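Local coordinates for uncharacterized protein (Bacteroides caccae, PDB 3NO2) that is of unknown function but folds as a six-bladed beta-propeller, a scaffold that in other proteins often carries binding or enzymatic sites, at residues 4-17 / 20-33. Numbering follows the deposited sequence.
Sequences PQHLLVGGSGWNKI and INKDTKEIVWEYPL
His6 chi1 of -72° sets CG beside its own backbone N, and one face of the imidazole lies over Asn21 CA; Asn21 chi1 of 175° carries its amide toward His6 NE2 and the water they share. Asn21 CA sits 4.2 Å from the ring centroid in a CH-pi contact, while Val28 CG2 meets the ring edge 4.0 Å from His6 CD2. That water, in the ring plane, lies 2.7 Å from His6 NE2 and accepts from Asn21 ND2, linking the two side chains. The fully extended Lys22 runs alongside Gln5, both pointing the same way; a water bridges Gln5 NE2 and Lys22 NZ, and the ammonium also forms a salt bridge with Glu248. Between the strands, Leu7 and Ile20 exchange a pair of backbone hydrogen bonds, each 2.8 Å between N and O, and Lys22 N adds a third to Gln5 O. Ile17 and Tyr31 pair likewise at the other end, where Ile17 CG1 packs 3.8 Å from Tyr31 CB and Leu33 N bonds to Asn15 O. Asn21 OD1 accepts from Thr24 N, an Asx motif in the turn that leads to strand 26-32. Strands 6-10, 16-21 and 26-32, joined as two successive hairpins, form three strands of one propeller blade, with a classic bulge at Val28 and Trp29; strand 270-274 completes the sheet beside strand 6-10. Phe52 of strand 50-53 packs on Ile17 and Leu33, and Trp257 of strand 255-259 on Leu7, each from an adjacent blade.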
ATOM      1  N   PRO A   4       0.388  13.868  19.536  1.00 24.92           N
ATOM      2  CA  PRO A   4       1.222  12.834  18.900  1.00 19.89           C
ATOM      3  C   PRO A   4       0.603  12.358  17.583  1.00 16.05           C
ATOM      4  O   PRO A   4      -0.624  12.237  17.469  1.00 17.23           O
ATOM      5  CB  PRO A   4       1.239  11.691  19.928  1.00 21.38           C
ATOM      6  CG  PRO A   4       1.026  12.359  21.218  1.00 26.09           C
ATOM      7  CD  PRO A   4       0.022  13.474  20.909  1.00 26.45           C
ATOM      8  N   GLN A   5       1.463  12.128  16.622  1.00 13.14           N
ATOM      9  CA  GLN A   5       1.081  11.503  15.381  1.00 11.60           C
ATOM     10  C   GLN A   5       0.549  10.095  15.682  1.00 10.67           C
ATOM     11  O   GLN A   5       1.103   9.369  16.511  1.00 11.94           O
ATOM     12  CB  GLN A   5       2.303  11.460  14.457  1.00 13.84           C
ATOM     13  CG  GLN A   5       2.825  12.873  14.024  1.00 24.19           C
ATOM     14  CD  GLN A   5       4.303  12.866  13.596  1.00 35.03           C
ATOM     15  OE1 GLN A   5       4.629  12.609  12.428  1.00 44.06           O
ATOM     16  NE2 GLN A   5       5.201  13.137  14.543  1.00 29.21           N
ATOM     17  N   HIS A   6      -0.522   9.717  14.998  1.00  8.70           N
ATOM     18  CA  HIS A   6      -1.025   8.362  15.019  1.00  7.88           C
ATOM     19  C   HIS A   6      -0.933   7.770  13.614  1.00  8.18           C
ATOM     20  O   HIS A   6      -1.022   8.478  12.612  1.00  8.81           O
ATOM     21  CB  HIS A   6      -2.469   8.326  15.520  1.00  8.59           C
ATOM     22  CG  HIS A   6      -2.579   8.588  16.988  1.00  9.68           C
ATOM     23  ND1 HIS A   6      -2.353   9.838  17.528  1.00 17.47           N
ATOM     24  CD2 HIS A   6      -2.765   7.753  18.028  1.00 12.25           C
ATOM     25  CE1 HIS A   6      -2.466   9.755  18.847  1.00 15.72           C
ATOM     26  NE2 HIS A   6      -2.717   8.506  19.180  1.00 14.47           N
ATOM     27  N   LEU A   7      -0.738   6.453  13.586  1.00  7.63           N
ATOM     28  CA  LEU A   7      -0.493   5.705  12.348  1.00  6.73           C
ATOM     29  C   LEU A   7      -1.419   4.519  12.279  1.00  6.95           C
ATOM     30  O   LEU A   7      -1.425   3.666  13.155  1.00  7.26           O
ATOM     31  CB  LEU A   7       0.948   5.226  12.280  1.00  6.52           C
ATOM     32  CG  LEU A   7       1.985   6.328  12.326  1.00  8.24           C
ATOM     33  CD1 LEU A   7       3.395   5.718  12.603  1.00 10.52           C
ATOM     34  CD2 LEU A   7       1.998   7.200  11.087  1.00 10.20           C
ATOM     35  N   LEU A   8      -2.225   4.492  11.248  1.00  6.36           N
ATOM     36  CA  LEU A   8      -3.099   3.353  10.916  1.00  6.11           C
ATOM     37  C   LEU A   8      -2.240   2.347  10.131  1.00  6.65           C
ATOM     38  O   LEU A   8      -1.597   2.736   9.169  1.00  6.46           O
ATOM     39  CB  LEU A   8      -4.293   3.820  10.091  1.00  6.73           C
ATOM     40  CG  LEU A   8      -5.279   2.787   9.573  1.00  6.34           C
ATOM     41  CD1 LEU A   8      -6.028   2.096  10.716  1.00  8.25           C
ATOM     42  CD2 LEU A   8      -6.232   3.419   8.552  1.00  7.69           C
ATOM     43  N   VAL A   9      -2.246   1.104  10.535  1.00  6.26           N
ATOM     44  CA  VAL A   9      -1.386   0.059   9.911  1.00  5.99           C
ATOM     45  C   VAL A   9      -2.170  -1.239   9.733  1.00  6.43           C
ATOM     46  O   VAL A   9      -3.133  -1.542  10.465  1.00  6.66           O
ATOM     47  CB  VAL A   9      -0.105  -0.233  10.730  1.00  5.96           C
ATOM     48  CG1 VAL A   9       0.823   1.001  10.702  1.00  7.37           C
ATOM     49  CG2 VAL A   9      -0.387  -0.662  12.185  1.00  7.48           C
ATOM     50  N   GLY A  10      -1.683  -2.050   8.803  1.00  6.24           N
ATOM     51  CA  GLY A  10      -2.176  -3.373   8.596  1.00  5.48           C
ATOM     52  C   GLY A  10      -1.150  -4.162   7.815  1.00  6.11           C
ATOM     53  O   GLY A  10      -0.113  -3.610   7.389  1.00  5.89           O
ATOM     54  N   GLY A  11      -1.383  -5.434   7.584  1.00  5.09           N
ATOM     55  CA  GLY A  11      -0.488  -6.219   6.758  1.00  4.66           C
ATOM     56  C   GLY A  11      -0.917  -7.618   6.534  1.00  5.06           C
ATOM     57  O   GLY A  11      -1.624  -8.220   7.371  1.00  6.16           O
ATOM     58  N   SER A  12      -0.440  -8.206   5.436  1.00  5.14           N
ATOM     59  CA  SER A  12      -0.702  -9.578   5.129  1.00  6.34           C
ATOM     60  C   SER A  12      -0.151 -10.433   6.260  1.00  6.23           C
ATOM     61  O   SER A  12       0.987 -10.228   6.714  1.00  7.02           O
ATOM     62  CB  SER A  12      -0.018  -9.923   3.817  1.00  6.63           C
ATOM     63  OG  SER A  12      -0.253 -11.272   3.485  1.00  6.62           O
ATOM     64  N   GLY A  13      -0.911 -11.448   6.685  1.00  7.39           N
ATOM     65  CA  GLY A  13      -0.448 -12.338   7.756  1.00  8.10           C
ATOM     66  C   GLY A  13      -0.618 -11.751   9.150  1.00  8.70           C
ATOM     67  O   GLY A  13      -0.147 -12.363  10.128  1.00 10.95           O
ATOM     68  N   TRP A  14      -1.236 -10.586   9.288  1.00  6.98           N
ATOM     69  CA  TRP A  14      -1.621 -10.005  10.573  1.00  6.82           C
ATOM     70  C   TRP A  14      -3.119  -9.884  10.564  1.00  7.39           C
ATOM     71  O   TRP A  14      -3.715  -9.258   9.695  1.00  7.89           O
ATOM     72  CB  TRP A  14      -1.034  -8.597  10.732  1.00  8.28           C
ATOM     73  CG  TRP A  14      -1.135  -7.995  12.091  1.00  8.24           C
ATOM     74  CD1 TRP A  14      -1.563  -8.596  13.246  1.00 13.02           C
ATOM     75  CD2 TRP A  14      -0.835  -6.640  12.442  1.00  8.93           C
ATOM     76  NE1 TRP A  14      -1.538  -7.694  14.294  1.00 14.88           N
ATOM     77  CE2 TRP A  14      -1.058  -6.498  13.829  1.00 12.20           C
ATOM     78  CE3 TRP A  14      -0.362  -5.543  11.722  1.00 10.46           C
ATOM     79  CZ2 TRP A  14      -0.833  -5.292  14.509  1.00 13.25           C
ATOM     80  CZ3 TRP A  14      -0.170  -4.339  12.407  1.00 12.45           C
ATOM     81  CH2 TRP A  14      -0.356  -4.251  13.770  1.00 11.83           C
ATOM     82  N   ASN A  15      -3.762 -10.546  11.520  1.00  7.23           N
ATOM     83  CA  ASN A  15      -5.222 -10.616  11.581  1.00  8.37           C
ATOM     84  C   ASN A  15      -5.943  -9.477  12.269  1.00  9.45           C
ATOM     85  O   ASN A  15      -7.097  -9.641  12.709  1.00  9.45           O
ATOM     86  CB  ASN A  15      -5.654 -11.975  12.166  1.00 10.04           C
ATOM     87  CG  ASN A  15      -5.364 -12.090  13.662  1.00 17.66           C
ATOM     88  OD1 ASN A  15      -4.841 -11.169  14.317  1.00 19.65           O
ATOM     89  ND2 ASN A  15      -5.732 -13.244  14.236  1.00 30.89           N
ATOM     90  N   LYS A  16      -5.287  -8.320  12.359  0.50  7.92           N
ATOM     91  CA  LYS A  16      -5.833  -7.075  12.920  0.50  7.95           C
ATOM     92  C   LYS A  16      -5.405  -5.932  12.034  0.50  7.96           C
ATOM     93  O   LYS A  16      -4.330  -5.988  11.429  0.50  8.93           O
ATOM     94  CB  LYS A  16      -5.253  -6.771  14.325  0.50  7.15           C
ATOM     95  CG  LYS A  16      -5.528  -7.826  15.391  0.50 15.43           C
ATOM     96  CD  LYS A  16      -6.981  -8.085  15.643  0.50 15.66           C
ATOM     97  CE  LYS A  16      -7.130  -9.168  16.757  0.50 17.98           C
ATOM     98  NZ  LYS A  16      -8.547  -9.526  17.089  0.50 25.05           N
ATOM     99  N   ILE A  17      -6.195  -4.864  11.992  1.00  6.71           N
ATOM    100  CA  ILE A  17      -5.657  -3.542  11.659  1.00  7.69           C
ATOM    101  C   ILE A  17      -5.563  -2.765  12.974  1.00  7.42           C
ATOM    102  O   ILE A  17      -6.251  -3.094  13.944  1.00  7.68           O
ATOM    103  CB  ILE A  17      -6.462  -2.784  10.578  1.00  7.41           C
ATOM    104  CG1 ILE A  17      -7.896  -2.581  11.009  1.00  7.64           C
ATOM    105  CG2 ILE A  17      -6.375  -3.597   9.240  1.00  8.37           C
ATOM    106  CD1 ILE A  17      -8.704  -1.747  10.053  1.00 11.25           C
ATOM    107  N   ILE A  20      -1.507   3.091  15.932  1.00  6.47           N
ATOM    108  CA  ILE A  20      -0.343   3.190  16.810  1.00  7.20           C
ATOM    109  C   ILE A  20      -0.087   4.679  17.077  1.00  7.39           C
ATOM    110  O   ILE A  20      -0.081   5.513  16.171  1.00  8.09           O
ATOM    111  CB  ILE A  20       0.859   2.535  16.141  1.00  7.98           C
ATOM    112  CG1 ILE A  20       0.594   1.015  16.033  1.00  9.55           C
ATOM    113  CG2 ILE A  20       2.168   2.789  16.924  1.00  8.40           C
ATOM    114  CD1 ILE A  20       1.628   0.210  15.227  1.00 11.38           C
ATOM    115  N   ASN A  21       0.140   4.996  18.351  1.00  6.77           N
ATOM    116  CA  ASN A  21       0.677   6.306  18.731  1.00  8.01           C
ATOM    117  C   ASN A  21       2.164   6.300  18.403  1.00  6.60           C
ATOM    118  O   ASN A  21       2.917   5.475  18.926  1.00  7.37           O
ATOM    119  CB  ASN A  21       0.446   6.506  20.244  1.00  8.40           C
ATOM    120  CG  ASN A  21       1.057   7.789  20.792  1.00  8.41           C
ATOM    121  OD1 ASN A  21       2.148   8.191  20.425  1.00  7.97           O
ATOM    122  ND2 ASN A  21       0.314   8.450  21.720  1.00 11.11           N
ATOM    123  N   LYS A  22       2.556   7.097  17.428  1.00  6.35           N
ATOM    124  CA  LYS A  22       3.929   7.058  16.920  1.00  7.54           C
ATOM    125  C   LYS A  22       4.972   7.304  18.036  1.00  7.51           C
ATOM    126  O   LYS A  22       6.010   6.649  18.083  1.00  8.21           O
ATOM    127  CB  LYS A  22       4.113   8.063  15.808  1.00  8.06           C
ATOM    128  CG  LYS A  22       5.504   8.047  15.188  1.00  9.82           C
ATOM    129  CD  LYS A  22       5.719   9.128  14.131  1.00 10.20           C
ATOM    130  CE  LYS A  22       7.088   9.025  13.524  1.00 11.37           C
ATOM    131  NZ  LYS A  22       7.316  10.065  12.486  1.00 13.72           N
ATOM    132  N   ASP A  23       4.683   8.249  18.896  1.00  6.95           N
ATOM    133  CA  ASP A  23       5.619   8.671  19.922  1.00  6.98           C
ATOM    134  C   ASP A  23       5.826   7.610  20.977  1.00  8.13           C
ATOM    135  O   ASP A  23       6.971   7.320  21.340  1.00  8.01           O
ATOM    136  CB  ASP A  23       5.111   9.936  20.612  1.00  8.14           C
ATOM    137  CG  ASP A  23       5.210  11.182  19.729  1.00 10.75           C
ATOM    138  OD1 ASP A  23       5.847  11.153  18.647  1.00 13.09           O
ATOM    139  OD2 ASP A  23       4.673  12.216  20.162  1.00 11.67           O
ATOM    140  N   THR A  24       4.748   7.019  21.468  1.00  6.63           N
ATOM    141  CA  THR A  24       4.836   5.970  22.466  1.00  7.02           C
ATOM    142  C   THR A  24       5.088   4.570  21.901  1.00  6.43           C
ATOM    143  O   THR A  24       5.501   3.658  22.626  1.00  6.55           O
ATOM    144  CB  THR A  24       3.600   5.931  23.349  1.00  8.07           C
ATOM    145  OG1 THR A  24       2.508   5.483  22.525  1.00  7.59           O
ATOM    146  CG2 THR A  24       3.263   7.303  23.985  1.00  8.96           C
ATOM    147  N   LYS A  25       4.833   4.418  20.599  1.00  6.54           N
ATOM    148  CA  LYS A  25       4.904   3.118  19.919  1.00  6.65           C
ATOM    149  C   LYS A  25       3.865   2.129  20.456  1.00  7.75           C
ATOM    150  O   LYS A  25       4.054   0.925  20.313  1.00 10.35           O
ATOM    151  CB  LYS A  25       6.293   2.529  19.888  1.00  6.33           C
ATOM    152  CG  LYS A  25       7.380   3.439  19.347  1.00  6.61           C
ATOM    153  CD  LYS A  25       8.717   2.729  19.216  1.00  8.14           C
ATOM    154  CE  LYS A  25       9.888   3.572  18.808  1.00  6.06           C
ATOM    155  NZ  LYS A  25      11.111   2.745  18.696  1.00  6.90           N
ATOM    156  N   GLU A  26       2.781   2.620  21.036  0.50  7.19           N
ATOM    157  CA  GLU A  26       1.734   1.775  21.591  0.50  7.90           C
ATOM    158  C   GLU A  26       0.598   1.599  20.595  0.50  8.02           C
ATOM    159  O   GLU A  26       0.213   2.542  19.909  0.50  7.73           O
ATOM    160  CB  GLU A  26       1.191   2.395  22.871  0.50  8.53           C
ATOM    161  CG  GLU A  26       2.215   2.406  24.027  0.50 15.62           C
ATOM    162  CD  GLU A  26       2.279   1.113  24.841  0.50 17.64           C
ATOM    163  OE1 GLU A  26       1.550   0.152  24.511  0.50 28.80           O
ATOM    164  OE2 GLU A  26       3.062   1.082  25.825  0.50 24.13           O
ATOM    165  N   ILE A  27       0.074   0.390  20.519  1.00  9.28           N
ATOM    166  CA  ILE A  27      -1.211   0.141  19.817  1.00  9.17           C
ATOM    167  C   ILE A  27      -2.335   0.700  20.704  1.00  9.97           C
ATOM    168  O   ILE A  27      -2.494   0.257  21.876  1.00 11.95           O
ATOM    169  CB  ILE A  27      -1.408  -1.348  19.541  1.00 10.54           C
ATOM    170  CG1 ILE A  27      -0.409  -1.800  18.485  1.00 12.46           C
ATOM    171  CG2 ILE A  27      -2.864  -1.635  19.064  1.00 12.10           C
ATOM    172  CD1 ILE A  27      -0.459  -3.309  18.137  1.00 16.02           C
ATOM    173  N   VAL A  28      -3.078   1.688  20.211  1.00  8.20           N
ATOM    174  CA  VAL A  28      -4.144   2.303  20.987  1.00  9.95           C
ATOM    175  C   VAL A  28      -5.542   1.857  20.550  1.00 11.20           C
ATOM    176  O   VAL A  28      -6.520   2.202  21.211  1.00 12.91           O
ATOM    177  CB  VAL A  28      -4.026   3.822  20.995  1.00 10.47           C
ATOM    178  CG1 VAL A  28      -2.668   4.241  21.645  1.00 13.09           C
ATOM    179  CG2 VAL A  28      -4.209   4.432  19.610  1.00 12.88           C
ATOM    180  N   TRP A  29      -5.645   1.123  19.447  1.00  9.52           N
ATOM    181  CA  TRP A  29      -6.926   0.693  18.885  1.00 10.10           C
ATOM    182  C   TRP A  29      -6.641  -0.429  17.914  1.00 10.89           C
ATOM    183  O   TRP A  29      -5.598  -0.398  17.208  1.00  8.66           O
ATOM    184  CB  TRP A  29      -7.519   1.853  18.119  1.00 12.04           C
ATOM    185  CG  TRP A  29      -8.811   1.609  17.333  1.00 14.73           C
ATOM    186  CD1 TRP A  29     -10.080   1.846  17.759  1.00 23.36           C
ATOM    187  CD2 TRP A  29      -8.919   1.169  15.975  1.00 11.48           C
ATOM    188  NE1 TRP A  29     -10.980   1.558  16.742  1.00 21.61           N
ATOM    189  CE2 TRP A  29     -10.291   1.139  15.642  1.00 21.93           C
ATOM    190  CE3 TRP A  29      -8.000   0.774  15.021  1.00 12.64           C
ATOM    191  CZ2 TRP A  29     -10.744   0.757  14.369  1.00 14.31           C
ATOM    192  CZ3 TRP A  29      -8.456   0.383  13.750  1.00 12.75           C
ATOM    193  CH2 TRP A  29      -9.800   0.378  13.453  1.00 14.77           C
ATOM    194  N   GLU A  30      -7.482  -1.467  17.930  0.50  9.93           N
ATOM    195  CA  GLU A  30      -7.449  -2.551  16.941  0.50  8.91           C
ATOM    196  C   GLU A  30      -8.852  -2.816  16.384  0.50  9.85           C
ATOM    197  O   GLU A  30      -9.898  -2.419  16.975  0.50  7.83           O
ATOM    198  CB  GLU A  30      -6.883  -3.875  17.497  0.50 10.54           C
ATOM    199  CG  GLU A  30      -5.400  -3.817  17.813  0.50  8.97           C
ATOM    200  CD  GLU A  30      -4.792  -5.128  18.284  0.50 14.97           C
ATOM    201  OE1 GLU A  30      -5.554  -6.056  18.668  0.50 15.32           O
ATOM    202  OE2 GLU A  30      -3.536  -5.235  18.272  0.50 16.92           O
ATOM    203  N   TYR A  31      -8.863  -3.482  15.235  1.00  9.59           N
ATOM    204  CA  TYR A  31     -10.106  -3.980  14.638  1.00  8.38           C
ATOM    205  C   TYR A  31      -9.790  -5.319  13.987  1.00  9.75           C
ATOM    206  O   TYR A  31      -8.759  -5.469  13.310  1.00  9.10           O
ATOM    207  CB  TYR A  31     -10.607  -2.975  13.608  1.00 10.44           C
ATOM    208  CG  TYR A  31     -11.937  -3.290  12.959  1.00  8.89           C
ATOM    209  CD1 TYR A  31     -12.020  -4.077  11.813  1.00 10.07           C
ATOM    210  CD2 TYR A  31     -13.126  -2.813  13.500  1.00 10.15           C
ATOM    211  CE1 TYR A  31     -13.219  -4.369  11.210  1.00  9.11           C
ATOM    212  CE2 TYR A  31     -14.366  -3.098  12.898  1.00  9.48           C
ATOM    213  CZ  TYR A  31     -14.403  -3.889  11.743  1.00  9.75           C
ATOM    214  OH  TYR A  31     -15.596  -4.168  11.114  1.00 10.78           O
ATOM    215  N   PRO A  32     -10.635  -6.334  14.197  1.00 10.44           N
ATOM    216  CA  PRO A  32     -10.285  -7.679  13.775  1.00 11.11           C
ATOM    217  C   PRO A  32     -10.537  -7.949  12.292  1.00  9.78           C
ATOM    218  O   PRO A  32     -11.462  -7.404  11.668  1.00 11.52           O
ATOM    219  CB  PRO A  32     -11.232  -8.539  14.612  1.00 13.16           C
ATOM    220  CG  PRO A  32     -12.446  -7.700  14.719  1.00 14.11           C
ATOM    221  CD  PRO A  32     -11.938  -6.277  14.900  1.00 11.36           C
ATOM    222  N   LEU A  33      -9.690  -8.802  11.716  1.00  8.26           N
ATOM    223  CA  LEU A  33      -9.912  -9.343  10.393  1.00  8.09           C
ATOM    224  C   LEU A  33     -10.400 -10.792  10.551  1.00 10.79           C
ATOM    225  O   LEU A  33     -10.003 -11.503  11.478  1.00 13.23           O
ATOM    226  CB  LEU A  33      -8.654  -9.292   9.544  1.00  8.46           C
ATOM    227  CG  LEU A  33      -8.039  -7.898   9.386  1.00  9.28           C
ATOM    228  CD1 LEU A  33      -6.782  -7.977   8.552  1.00 10.34           C
ATOM    229  CD2 LEU A  33      -9.027  -6.911   8.733  1.00 12.19           C
TER
HETATM  230  O   HOH W   1       4.257  12.790  16.921  1.00 18.85           O
HETATM  231  O   HOH W   2       7.646  12.399  14.235  1.00 25.03           O
HETATM  232  O   HOH W   3      -2.844   7.966  21.841  1.00 20.61           O
HETATM  233  O   HOH W   4      -8.776 -11.069  14.387  1.00 32.09           O